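Local coordinates for SAV1430 (Staphylococcus aureus subsp. aureus Mu50, PDB 2FFM), which is of unknown function but is related to the N-terminal domain of Nfu/NifU scaffold proteins, and so may take part in iron-sulfur cluster assembly, at residues A[42-45]-A[46-49]; A[54-58]-A[59-63]; A[69-72]-A[73-77]. One frame throughout, in Å; residues are numbered along the deposited sequence.

Interaction 1 (A[42-45]-A[46-49]); sequences INDI and LKVE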
loop_
_atom_site.group_PDB
_atom_site.type_symbol
_atom_site.label_atom_id
_atom_site.label_comp_id
_atom_site.label_asym_id
_atom_site.label_seq_id
_atom_site.Cartn_x
_atom_site.Cartn_y
_atom_site.Cartn_z
ATOM N N ILE A 42 -3.124 1.098 -7.212
ATOM C CA ILE A 42 -3.579 0.115 -6.227
ATOM C C ILE A 42 -3.454 -1.330 -6.732
ATOM O O ILE A 42 -3.102 -2.235 -5.962
ATOM C CB ILE A 42 -5.042 0.359 -5.818
ATOM C CG1 ILE A 42 -5.158 1.687 -5.053
ATOM C CG2 ILE A 42 -5.547 -0.802 -4.998
ATOM C CD1 ILE A 42 -4.530 1.685 -3.670
ATOM N N ASN A 43 -3.745 -1.559 -8.012
ATOM C CA ASN A 43 -3.621 -2.914 -8.563
ATOM C C ASN A 43 -2.150 -3.260 -8.755
ATOM O O ASN A 43 -1.766 -4.418 -8.673
ATOM C CB ASN A 43 -4.325 -3.043 -9.923
ATOM C CG ASN A 43 -5.828 -2.953 -9.822
ATOM O OD1 ASN A 43 -6.488 -2.476 -10.750
ATOM N ND2 ASN A 43 -6.385 -3.419 -8.704
ATOM N N ASP A 44 -1.325 -2.257 -9.029
ATOM C CA ASP A 44 0.075 -2.555 -9.225
ATOM C C ASP A 44 0.722 -2.963 -7.921
ATOM O O ASP A 44 1.583 -3.832 -7.907
ATOM C CB ASP A 44 0.808 -1.371 -9.854
ATOM C CG ASP A 44 0.414 -1.154 -11.317
ATOM O OD1 ASP A 44 -0.199 -2.065 -11.933
ATOM O OD2 ASP A 44 0.729 -0.075 -11.863
ATOM N N ILE A 45 0.296 -2.363 -6.818
ATOM C CA ILE A 45 0.861 -2.717 -5.528
ATOM C C ILE A 45 0.455 -4.143 -5.149
ATOM O O ILE A 45 1.292 -4.931 -4.720
ATOM C CB ILE A 45 0.416 -1.710 -4.437
ATOM C CG1 ILE A 45 0.974 -0.326 -4.779
ATOM C CG2 ILE A 45 0.899 -2.163 -3.062
ATOM C CD1 ILE A 45 0.642 0.763 -3.780
ATOM N N LEU A 46 -0.818 -4.479 -5.312
ATOM C CA LEU A 46 -1.290 -5.825 -4.995
ATOM C C LEU A 46 -0.554 -6.931 -5.767
ATOM O O LEU A 46 -0.335 -8.014 -5.241
ATOM C CB LEU A 46 -2.790 -5.935 -5.272
ATOM C CG LEU A 46 -3.740 -5.454 -4.182
ATOM C CD1 LEU A 46 -3.335 -4.075 -3.713
ATOM C CD2 LEU A 46 -5.158 -5.441 -4.731
ATOM N N LYS A 47 -0.189 -6.651 -7.015
ATOM C CA LYS A 47 0.516 -7.615 -7.846
ATOM C C LYS A 47 1.938 -7.867 -7.341
ATOM O O LYS A 47 2.634 -8.764 -7.834
ATOM C CB LYS A 47 0.576 -7.134 -9.301
ATOM C CG LYS A 47 -0.741 -7.192 -10.066
ATOM C CD LYS A 47 -0.583 -6.632 -11.478
ATOM C CE LYS A 47 -1.944 -6.483 -12.166
ATOM N NZ LYS A 47 -1.893 -5.590 -13.369
ATOM N N VAL A 48 2.379 -7.068 -6.374
ATOM C CA VAL A 48 3.709 -7.229 -5.795
ATOM C C VAL A 48 3.733 -8.471 -4.914
ATOM O O VAL A 48 2.909 -8.620 -4.017
ATOM C CB VAL A 48 4.099 -5.997 -4.954
ATOM C CG1 VAL A 48 5.405 -6.256 -4.224
ATOM C CG2 VAL A 48 4.239 -4.787 -5.862
ATOM N N GLU A 49 4.668 -9.370 -5.205
ATOM C CA GLU A 49 4.838 -10.621 -4.466
ATOM C C GLU A 49 5.091 -10.330 -2.995
ATOM O O GLU A 49 6.118 -9.749 -2.632
ATOM C CB GLU A 49 6.025 -11.396 -5.057
ATOM C CG GLU A 49 6.521 -12.622 -4.257
ATOM C CD GLU A 49 5.909 -13.942 -4.715
ATOM O OE1 GLU A 49 6.374 -15.021 -4.233
ATOM O OE2 GLU A 49 4.966 -13.894 -5.552
#

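Interaction 2 (A[54-58]-A[59-63]); sequences IFHVM and DFISV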
loop_
_atom_site.group_PDB
_atom_site.type_symbol
_atom_site.label_atom_id
_atom_site.label_comp_id
_atom_site.label_asym_id
_atom_site.label_seq_id
_atom_site.Cartn_x
_atom_site.Cartn_y
_atom_site.Cartn_z
ATOM N N ILE A 54 -4.362 -3.989 1.251
ATOM C CA ILE A 54 -4.088 -2.557 1.306
ATOM C C ILE A 54 -5.236 -1.794 1.950
ATOM O O ILE A 54 -6.385 -1.955 1.561
ATOM C CB ILE A 54 -3.870 -1.970 -0.116
ATOM C CG1 ILE A 54 -2.684 -2.657 -0.788
ATOM C CG2 ILE A 54 -3.628 -0.465 -0.040
ATOM C CD1 ILE A 54 -1.393 -2.474 -0.031
ATOM N N PHE A 55 -4.922 -0.980 2.949
ATOM C CA PHE A 55 -5.930 -0.157 3.605
ATOM C C PHE A 55 -5.649 1.244 3.104
ATOM O O PHE A 55 -4.557 1.762 3.309
ATOM C CB PHE A 55 -5.776 -0.188 5.124
ATOM C CG PHE A 55 -6.772 0.678 5.857
ATOM C CD1 PHE A 55 -8.134 0.403 5.795
ATOM C CD2 PHE A 55 -6.340 1.742 6.649
ATOM C CE1 PHE A 55 -9.052 1.168 6.519
ATOM C CE2 PHE A 55 -7.250 2.512 7.375
ATOM C CZ PHE A 55 -8.608 2.226 7.311
ATOM N N HIS A 56 -6.634 1.852 2.450
ATOM C CA HIS A 56 -6.475 3.188 1.891
ATOM C C HIS A 56 -7.480 4.181 2.463
ATOM O O HIS A 56 -8.688 4.001 2.310
ATOM C CB HIS A 56 -6.638 3.134 0.369
ATOM C CG HIS A 56 -6.303 4.421 -0.316
ATOM N ND1 HIS A 56 -6.550 4.636 -1.655
ATOM C CD2 HIS A 56 -5.718 5.550 0.146
ATOM C CE1 HIS A 56 -6.128 5.842 -1.987
ATOM N NE2 HIS A 56 -5.619 6.419 -0.913
ATOM N N VAL A 57 -6.984 5.241 3.097
ATOM C CA VAL A 57 -7.867 6.248 3.683
ATOM C C VAL A 57 -7.167 7.580 3.899
ATOM O O VAL A 57 -6.031 7.611 4.344
ATOM C CB VAL A 57 -8.434 5.771 5.033
ATOM C CG1 VAL A 57 -7.335 5.697 6.064
ATOM C CG2 VAL A 57 -9.538 6.700 5.481
HETATM N N MSE A 58 -7.843 8.679 3.587
HETATM C CA MSE A 58 -7.251 9.997 3.768
HETATM C C MSE A 58 -6.003 10.184 2.882
HETATM O O MSE A 58 -6.089 10.075 1.655
HETATM C CB MSE A 58 -6.908 10.223 5.258
HETATM C CG MSE A 58 -8.144 10.399 6.184
HETATM SE SE MSE A 58 -7.779 10.520 8.128
HETATM C CE MSE A 58 -8.123 8.700 8.668
ATOM N N ASP A 59 -4.853 10.456 3.498
ATOM C CA ASP A 59 -3.599 10.684 2.763
ATOM C C ASP A 59 -2.575 9.555 2.898
ATOM O O ASP A 59 -1.371 9.794 2.785
ATOM C CB ASP A 59 -2.951 11.988 3.243
ATOM C CG ASP A 59 -2.361 11.871 4.649
ATOM O OD1 ASP A 59 -2.982 11.204 5.506
ATOM O OD2 ASP A 59 -1.279 12.453 4.911
ATOM N N PHE A 60 -3.037 8.328 3.131
ATOM C CA PHE A 60 -2.099 7.217 3.299
ATOM C C PHE A 60 -2.687 5.843 3.041
ATOM O O PHE A 60 -3.894 5.639 3.129
ATOM C CB PHE A 60 -1.523 7.212 4.727
ATOM C CG PHE A 60 -2.518 6.796 5.782
ATOM C CD1 PHE A 60 -3.272 7.747 6.463
ATOM C CD2 PHE A 60 -2.730 5.446 6.067
ATOM C CE1 PHE A 60 -4.221 7.364 7.417
ATOM C CE2 PHE A 60 -3.672 5.051 7.015
ATOM C CZ PHE A 60 -4.426 6.013 7.693
ATOM N N ILE A 61 -1.808 4.898 2.731
ATOM C CA ILE A 61 -2.215 3.523 2.523
ATOM C C ILE A 61 -1.399 2.662 3.473
ATOM O O ILE A 61 -0.192 2.857 3.628
ATOM C CB ILE A 61 -1.959 3.010 1.087
ATOM C CG1 ILE A 61 -0.487 3.139 0.734
ATOM C CG2 ILE A 61 -2.829 3.733 0.115
ATOM C CD1 ILE A 61 -0.131 2.535 -0.631
ATOM N N SER A 62 -2.064 1.732 4.140
ATOM C CA SER A 62 -1.377 0.821 5.033
ATOM C C SER A 62 -1.334 -0.508 4.299
ATOM O O SER A 62 -2.360 -1.146 4.038
ATOM C CB SER A 62 -2.115 0.687 6.359
ATOM O OG SER A 62 -1.801 1.758 7.225
ATOM N N VAL A 63 -0.119 -0.895 3.954
ATOM C CA VAL A 63 0.142 -2.115 3.228
ATOM C C VAL A 63 0.458 -3.260 4.190
ATOM O O VAL A 63 1.227 -3.085 5.131
ATOM C CB VAL A 63 1.325 -1.874 2.276
ATOM C CG1 VAL A 63 1.634 -3.121 1.473
ATOM C CG2 VAL A 63 1.003 -0.702 1.367
#

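Interaction 3 (A[69-72]-A[73-77]); sequences ANWE and TVLPK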
loop_
_atom_site.group_PDB
_atom_site.type_symbol
_atom_site.label_atom_id
_atom_site.label_comp_id
_atom_site.label_asym_id
_atom_site.label_seq_id
_atom_site.Cartn_x
_atom_site.Cartn_y
_atom_site.Cartn_z
ATOM N N ALA A 69 6.818 -13.235 4.059
ATOM C CA ALA A 69 7.605 -12.292 3.280
ATOM C C ALA A 69 8.321 -11.277 4.165
ATOM O O ALA A 69 7.983 -11.106 5.336
ATOM C CB ALA A 69 6.713 -11.575 2.282
ATOM N N ASN A 70 9.319 -10.613 3.591
ATOM C CA ASN A 70 10.086 -9.599 4.306
ATOM C C ASN A 70 10.043 -8.254 3.582
ATOM O O ASN A 70 10.092 -8.190 2.358
ATOM C CB ASN A 70 11.541 -10.032 4.460
ATOM C CG ASN A 70 12.204 -10.302 3.131
ATOM O OD1 ASN A 70 12.185 -11.430 2.646
ATOM N ND2 ASN A 70 12.778 -9.264 2.522
ATOM N N TRP A 71 9.983 -7.176 4.351
ATOM C CA TRP A 71 9.915 -5.845 3.783
ATOM C C TRP A 71 11.111 -5.427 2.955
ATOM O O TRP A 71 10.977 -4.592 2.066
ATOM C CB TRP A 71 9.677 -4.838 4.897
ATOM C CG TRP A 71 8.317 -4.958 5.496
ATOM C CD1 TRP A 71 7.999 -5.421 6.742
ATOM C CD2 TRP A 71 7.081 -4.573 4.881
ATOM N NE1 TRP A 71 6.638 -5.338 6.947
ATOM C CE2 TRP A 71 6.051 -4.815 5.822
ATOM C CE3 TRP A 71 6.742 -4.034 3.629
ATOM C CZ2 TRP A 71 4.704 -4.543 5.549
ATOM C CZ3 TRP A 71 5.394 -3.764 3.358
ATOM C CH2 TRP A 71 4.397 -4.016 4.320
ATOM N N GLU A 72 12.281 -5.995 3.255
ATOM C CA GLU A 72 13.510 -5.683 2.519
ATOM C C GLU A 72 13.328 -5.962 1.018
ATOM O O GLU A 72 13.944 -5.311 0.180
ATOM C CB GLU A 72 14.686 -6.530 3.034
ATOM C CG GLU A 72 15.130 -6.294 4.484
ATOM C CD GLU A 72 14.185 -6.880 5.530
ATOM O OE1 GLU A 72 13.740 -8.037 5.375
ATOM O OE2 GLU A 72 13.905 -6.191 6.531
ATOM N N THR A 73 12.482 -6.934 0.687
ATOM C CA THR A 73 12.234 -7.285 -0.709
ATOM C C THR A 73 10.922 -6.735 -1.276
ATOM O O THR A 73 10.817 -6.502 -2.482
ATOM C CB THR A 73 12.232 -8.822 -0.913
ATOM O OG1 THR A 73 11.905 -9.121 -2.276
ATOM C CG2 THR A 73 11.203 -9.480 -0.010
ATOM N N VAL A 74 9.932 -6.537 -0.407
ATOM C CA VAL A 74 8.617 -6.029 -0.805
ATOM C C VAL A 74 8.545 -4.503 -0.917
ATOM O O VAL A 74 8.029 -3.974 -1.905
ATOM C CB VAL A 74 7.509 -6.499 0.192
ATOM C CG1 VAL A 74 6.151 -5.898 -0.189
ATOM C CG2 VAL A 74 7.427 -8.011 0.207
ATOM N N LEU A 75 9.078 -3.806 0.082
ATOM C CA LEU A 75 9.039 -2.342 0.110
ATOM C C LEU A 75 9.603 -1.680 -1.144
ATOM O O LEU A 75 9.003 -0.747 -1.683
ATOM C CB LEU A 75 9.765 -1.804 1.359
ATOM C CG LEU A 75 9.291 -0.447 1.894
ATOM C CD1 LEU A 75 7.794 -0.526 2.118
ATOM C CD2 LEU A 75 9.999 -0.074 3.182
ATOM N N PRO A 76 10.760 -2.151 -1.632
ATOM C CA PRO A 76 11.328 -1.535 -2.832
ATOM C C PRO A 76 10.439 -1.695 -4.056
ATOM O O PRO A 76 10.305 -0.778 -4.875
ATOM C CB PRO A 76 12.671 -2.245 -2.978
ATOM C CG PRO A 76 12.427 -3.576 -2.343
ATOM C CD PRO A 76 11.650 -3.206 -1.116
ATOM N N LYS A 77 9.827 -2.865 -4.186
ATOM C CA LYS A 77 8.950 -3.096 -5.324
ATOM C C LYS A 77 7.686 -2.259 -5.145
ATOM O O LYS A 77 7.087 -1.802 -6.119
ATOM C CB LYS A 77 8.599 -4.581 -5.441
ATOM C CG LYS A 77 9.795 -5.482 -5.673
ATOM C CD LYS A 77 9.366 -6.932 -5.653
ATOM C CE LYS A 77 10.547 -7.890 -5.660
ATOM N NZ LYS A 77 10.070 -9.300 -5.495
#

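Interaction 1 (A[42-45]-A[46-49])
Val48 and Ile45 close the end of helix 40-46 with a main-chain bond from Val48 N to Ile45 O, 2.9 Å. It spans three residues, one fewer than an alpha-helical bond: a 3-10-type bond, as is common at helix C-termini. The two bonds before it keep the alpha-helical spacing: Leu46 N to Ile42 O at 3.3 Å and Lys47 N to Asn43 O at 3.2 Å. Lys47 then runs out as an extended chain, its CG lying against Asn43 O at 3.3 Å. Its NZ stops 4.2 Å from Asp44 OD1, too far for a salt bridge, so any attraction is probably weak. Leu46 turns its chain back over the turn: CG lies anti to the carbonyl carbon (chi1 -84°), which brings CD1 to 4.2 Å from Ile42 CG2. The two branches cross obliquely, forming a small apolar ridge on one side of the helix. That side faces strand 51-57, where Ile45 and Leu46 rest on Ile54 and Ile42 meets His56, while Val48, beyond the helix end, turns to Val74 and Lys77 of helix 71-80.

Interaction 2 (A[54-58]-A[59-63])
Phe60 stands beside Val57, the two side chains pointing the same way, and its CZ meets Val57 CG1 at 3.3 Å. Its CG sits between the backbone N and the carbonyl carbon (chi1 71°), which tips the ring back over the turn: Val57 O lies 3.4 Å above the plane of the Phe60 ring, displaced toward its rim, and Asp59 OD1 is at the edge, in plane. Turned to the other side of the sheet, His56 offers a ring face to Ile61, whose CG2 is 3.8 Å from the His56 ring centroid and 30° off the normal, a CH-pi contact. Farther along that side, the side chains of Ile54 and Val63 lie side by side, and Ile54 CD1 nestles against both methyls of Val63. All this is carried by a beta hairpin of strands 51-57 and 60-65, closed by a type II' turn with Met58, modelled as selenomethionine, and Asp59 at its corners; Met58 has the positive phi that such a turn demands of its first corner. Phe55 and Ser62 exchange two bonds, Phe55 N to Ser62 O at 2.8 Å and Ser62 N to Phe55 O at 2.6 Å. Nearer the turn, Val57 N bonds to Phe60 O at 3.1 Å, whereas the return bond from Phe60 N to Val57 O is weak. Beyond the hairpin, strand 29-31 pairs with 51-57 through Tyr31 and Asp29, and strand 14-19 flanks the other side, Ile17 bonding to Ile61 and Leu19 to Asp59. Lys16 makes a cation-pi contact with the Phe60 ring.

Interaction 3 (A[69-72]-A[73-77])
Trp71 presents its indole to two residues of the following turn, each approaching obliquely rather than squarely over a face or along an edge. Leu75 CD1 lies 4.0 Å from Trp71 CE3, and Val74 CG1 comes to 4.2 Å from Trp71 CZ3, so both touch the six-membered part of the indole. Leu75 gets there because its CG is anti to the backbone N (chi1 -152°), which sets CD1 beside the six-membered ring. The indole is fixed at its other end too, since NE1 gives a hydrogen bond to the carbonyl oxygen of His12, and Met15, Val63 and Lys65 of the sheet adjoin it. Together these residues form the first turns of helix 71-80, with Asn70 at the N-cap position. Asn70 O collects two main-chain donors, Thr73 N and Val74 N, both at 3.2 Å; the second lies in the carbonyl plane and the first above it. Leu75 N then bonds to Trp71 O at 2.9 Å. The series breaks at Pro76, whose nitrogen carries no hydrogen to give; Pro76 sets its ring CD 3.4 Å from Glu72 O instead, and the helix is kinked there. Just outside the cap, Ala69 CB packs 4.2 Å from Val74 CG2, and the carbonyl oxygen of Ala69 receives a hydrogen bond from Lys65 NZ.

Overall arrangement
The hairpin of interaction 2 lies at the heart of the antiparallel sheet; interactions 1 and 3 belong to helices packed against it, at a C-terminal and an N-terminal end. Both helix contacts rest on hydrogen bonds between residues three and four apart, whereas interaction 2 relies on cross-strand backbone bonds and side chains on both faces of the sheet. Interaction 1 meets the hairpin through Ile42, Ile45 and Leu46, with Leu46 CD1 3.3 Å from Ile54 CG1. Interaction 3 reaches it through the indole of Trp71, whose CH2 lies 3.4 Å from Val63 O. Val48 CG1 lies 3.8 Å from Lys77 CB, so the loop after helix 40-46 packs on helix 71-80. Each mixes buried residues with exposed ones.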